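Local coordinates for protein oxidoreductase YdhF (Escherichia coli, PDB 1OG6) that probably acts as an NADPH-dependent oxidoreductase of the aldo-keto reductase family, holding the dinucleotide in an alpha/beta barrel, at residues E40-G45 with R75-I80. Residues are numbered along the deposited sequence; the frame is centred on the assembly and turned at random.
Sequences EHLDLG and RERMEI
The CA atoms of Leu42 and Met78 are the nearest such pair across the two segments, 7.6 Å apart, where the C-terminal part of the helix that includes Glu40 passes the loop that runs into strand 79-87. In this TIM-type (beta/alpha) barrel of the aldo-keto reductases, the contact joins the end region of one outer helix to the entry of a barrel strand, away from the cofactor. Leu42 points toward the loop and divides its two methyls: CD1 is modelled over one face of the Arg77 guanidinium but too close to it, which makes that detail doubtful, while CD2 rests 4.0 Å from CB of Arg77 and 4.4 Å from CB of Met78. Beyond that CB, the rest of the Met78 side chain leads away, and the side chain touches Phe64 and Leu68 of helix 60-69. Arg77 crosses Leu42 at about a right angle; a bend at chi3 (59°) carries its guanidinium to Asp43. There NH2 donates a weak but nearly straight bond to OD1 of Asp43, 3.3 Å long, as part of a salt bridge. A leucine in place of Arg77 would probably leave the Asp43 carboxylate without this charged mate. The next residues lead into the barrel wall, where Glu79 forms a salt bridge with Arg4. At the contact's outer edge OD1 lies in the guanidinium plane, although the carboxylate itself is turned 52° from it.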
ATOM      1  N   GLU C  40      -3.801 -43.433  -1.347  1.00 48.97           N
ATOM      2  CA  GLU C  40      -2.411 -43.378  -1.760  1.00 47.64           C
ATOM      3  C   GLU C  40      -1.791 -42.043  -1.405  1.00 45.61           C
ATOM      4  O   GLU C  40      -0.711 -41.995  -0.821  1.00 44.93           O
ATOM      5  CB  GLU C  40      -2.297 -43.623  -3.267  1.00 48.54           C
ATOM      6  CG  GLU C  40      -2.557 -45.067  -3.662  1.00 50.84           C
ATOM      7  CD  GLU C  40      -2.544 -45.283  -5.161  1.00 52.53           C
ATOM      8  OE1 GLU C  40      -3.488 -44.832  -5.841  1.00 52.96           O
ATOM      9  OE2 GLU C  40      -1.584 -45.904  -5.663  1.00 53.75           O
ATOM     10  N   HIS C  41      -2.489 -40.958  -1.725  1.00 43.28           N
ATOM     11  CA  HIS C  41      -1.948 -39.642  -1.457  1.00 40.79           C
ATOM     12  C   HIS C  41      -1.867 -39.225   0.004  1.00 40.30           C
ATOM     13  O   HIS C  41      -0.906 -38.568   0.388  1.00 40.62           O
ATOM     14  CB  HIS C  41      -2.665 -38.590  -2.324  1.00 39.44           C
ATOM     15  CG  HIS C  41      -3.774 -37.843  -1.644  1.00 36.95           C
ATOM     16  ND1 HIS C  41      -3.592 -37.129  -0.479  1.00 35.78           N
ATOM     17  CD2 HIS C  41      -5.044 -37.594  -2.041  1.00 35.66           C
ATOM     18  CE1 HIS C  41      -4.701 -36.470  -0.193  1.00 34.90           C
ATOM     19  NE2 HIS C  41      -5.596 -36.734  -1.126  1.00 34.17           N
ATOM     20  N   LEU C  42      -2.832 -39.593   0.838  1.00 40.17           N
ATOM     21  CA  LEU C  42      -2.697 -39.197   2.236  1.00 40.74           C
ATOM     22  C   LEU C  42      -1.854 -40.216   3.003  1.00 40.45           C
ATOM     23  O   LEU C  42      -1.775 -40.190   4.228  1.00 41.18           O
ATOM     24  CB  LEU C  42      -4.066 -38.949   2.910  1.00 39.60           C
ATOM     25  CG  LEU C  42      -5.266 -39.890   2.851  1.00 39.49           C
ATOM     26  CD1 LEU C  42      -4.898 -41.227   3.432  1.00 40.91           C
ATOM     27  CD2 LEU C  42      -6.432 -39.278   3.614  1.00 38.09           C
ATOM     28  N   ASP C  43      -1.211 -41.104   2.252  1.00 40.57           N
ATOM     29  CA  ASP C  43      -0.324 -42.119   2.817  1.00 40.66           C
ATOM     30  C   ASP C  43       1.095 -41.583   2.656  1.00 39.16           C
ATOM     31  O   ASP C  43       2.047 -42.107   3.231  1.00 39.05           O
ATOM     32  CB  ASP C  43      -0.443 -43.448   2.056  1.00 43.39           C
ATOM     33  CG  ASP C  43      -1.674 -44.247   2.445  1.00 45.28           C
ATOM     34  OD1 ASP C  43      -1.818 -44.568   3.643  1.00 46.03           O
ATOM     35  OD2 ASP C  43      -2.492 -44.562   1.557  1.00 45.88           O
ATOM     36  N   LEU C  44       1.218 -40.541   1.840  1.00 37.65           N
ATOM     37  CA  LEU C  44       2.495 -39.899   1.574  1.00 35.76           C
ATOM     38  C   LEU C  44       2.693 -38.847   2.655  1.00 35.74           C
ATOM     39  O   LEU C  44       3.816 -38.521   3.038  1.00 35.75           O
ATOM     40  CB  LEU C  44       2.473 -39.206   0.204  1.00 33.68           C
ATOM     41  CG  LEU C  44       2.142 -39.981  -1.076  1.00 31.58           C
ATOM     42  CD1 LEU C  44       1.785 -38.999  -2.162  1.00 31.29           C
ATOM     43  CD2 LEU C  44       3.305 -40.837  -1.505  1.00 29.04           C
ATOM     44  N   GLY C  45       1.586 -38.316   3.147  1.00 35.34           N
ATOM     45  CA  GLY C  45       1.663 -37.298   4.170  1.00 34.63           C
ATOM     46  C   GLY C  45       0.753 -36.147   3.807  1.00 34.16           C
ATOM     47  O   GLY C  45       0.533 -35.253   4.621  1.00 34.35           O
ATOM     48  N   ARG C  75     -12.250 -39.467   6.543  1.00 40.30           N
ATOM     49  CA  ARG C  75     -12.394 -38.137   7.131  1.00 40.66           C
ATOM     50  C   ARG C  75     -11.423 -37.759   8.247  1.00 40.32           C
ATOM     51  O   ARG C  75     -10.762 -36.730   8.153  1.00 40.50           O
ATOM     52  CB  ARG C  75     -13.821 -37.907   7.634  1.00 41.71           C
ATOM     53  CG  ARG C  75     -14.074 -36.470   8.144  1.00 41.55           C
ATOM     54  CD  ARG C  75     -14.030 -35.422   7.017  1.00 40.22           C
ATOM     55  NE  ARG C  75     -14.094 -34.045   7.513  1.00 40.02           N
ATOM     56  CZ  ARG C  75     -13.054 -33.352   7.978  1.00 40.10           C
ATOM     57  NH1 ARG C  75     -13.221 -32.108   8.412  1.00 38.17           N
ATOM     58  NH2 ARG C  75     -11.842 -33.893   7.997  1.00 39.66           N
ATOM     59  N   GLU C  76     -11.327 -38.566   9.299  1.00 39.92           N
ATOM     60  CA  GLU C  76     -10.429 -38.222  10.405  1.00 40.30           C
ATOM     61  C   GLU C  76      -8.975 -38.051   9.977  1.00 38.39           C
ATOM     62  O   GLU C  76      -8.195 -37.373  10.643  1.00 37.53           O
ATOM     63  CB  GLU C  76     -10.474 -39.279  11.514  1.00 42.75           C
ATOM     64  CG  GLU C  76     -11.760 -40.067  11.634  1.00 47.29           C
ATOM     65  CD  GLU C  76     -11.726 -41.345  10.818  1.00 49.84           C
ATOM     66  OE1 GLU C  76     -10.770 -42.136  10.989  1.00 50.25           O
ATOM     67  OE2 GLU C  76     -12.660 -41.561  10.013  1.00 51.65           O
ATOM     68  N   ARG C  77      -8.613 -38.665   8.861  1.00 37.34           N
ATOM     69  CA  ARG C  77      -7.245 -38.606   8.373  1.00 36.55           C
ATOM     70  C   ARG C  77      -6.888 -37.398   7.524  1.00 35.05           C
ATOM     71  O   ARG C  77      -5.777 -37.318   7.006  1.00 35.10           O
ATOM     72  CB  ARG C  77      -6.939 -39.864   7.570  1.00 37.47           C
ATOM     73  CG  ARG C  77      -7.108 -41.144   8.345  1.00 39.46           C
ATOM     74  CD  ARG C  77      -6.654 -42.299   7.492  1.00 42.23           C
ATOM     75  NE  ARG C  77      -5.260 -42.141   7.094  1.00 43.88           N
ATOM     76  CZ  ARG C  77      -4.676 -42.844   6.130  1.00 45.59           C
ATOM     77  NH1 ARG C  77      -5.369 -43.756   5.459  1.00 46.77           N
ATOM     78  NH2 ARG C  77      -3.398 -42.638   5.840  1.00 46.09           N
ATOM     79  N   MET C  78      -7.806 -36.452   7.379  1.00 33.90           N
ATOM     80  CA  MET C  78      -7.539 -35.288   6.546  1.00 32.04           C
ATOM     81  C   MET C  78      -8.138 -33.997   7.070  1.00 30.94           C
ATOM     82  O   MET C  78      -8.930 -33.988   8.014  1.00 31.41           O
ATOM     83  CB  MET C  78      -8.077 -35.542   5.141  1.00 32.11           C
ATOM     84  CG  MET C  78      -9.550 -35.897   5.137  1.00 33.17           C
ATOM     85  SD  MET C  78     -10.138 -36.555   3.575  1.00 35.98           S
ATOM     86  CE  MET C  78     -11.501 -35.461   3.278  1.00 32.40           C
ATOM     87  N   GLU C  79      -7.733 -32.902   6.446  1.00 28.65           N
ATOM     88  CA  GLU C  79      -8.239 -31.590   6.790  1.00 27.09           C
ATOM     89  C   GLU C  79      -8.931 -31.125   5.523  1.00 26.15           C
ATOM     90  O   GLU C  79      -8.354 -31.193   4.441  1.00 26.72           O
ATOM     91  CB  GLU C  79      -7.105 -30.623   7.138  1.00 25.45           C
ATOM     92  CG  GLU C  79      -6.252 -31.037   8.316  1.00 26.09           C
ATOM     93  CD  GLU C  79      -5.097 -31.932   7.921  1.00 26.96           C
ATOM     94  OE1 GLU C  79      -4.320 -32.336   8.808  1.00 26.79           O
ATOM     95  OE2 GLU C  79      -4.960 -32.227   6.720  1.00 28.55           O
ATOM     96  N   ILE C  80     -10.172 -30.674   5.642  1.00 25.32           N
ATOM     97  CA  ILE C  80     -10.898 -30.210   4.478  1.00 23.28           C
ATOM     98  C   ILE C  80     -10.923 -28.689   4.464  1.00 23.89           C
ATOM     99  O   ILE C  80     -11.236 -28.038   5.463  1.00 22.49           O
ATOM    100  CB  ILE C  80     -12.328 -30.797   4.452  1.00 20.56           C
ATOM    101  CG1 ILE C  80     -12.240 -32.315   4.309  1.00 19.79           C
ATOM    102  CG2 ILE C  80     -13.112 -30.241   3.295  1.00 19.67           C
ATOM    103  CD1 ILE C  80     -13.561 -33.004   4.124  1.00 18.53           C
TER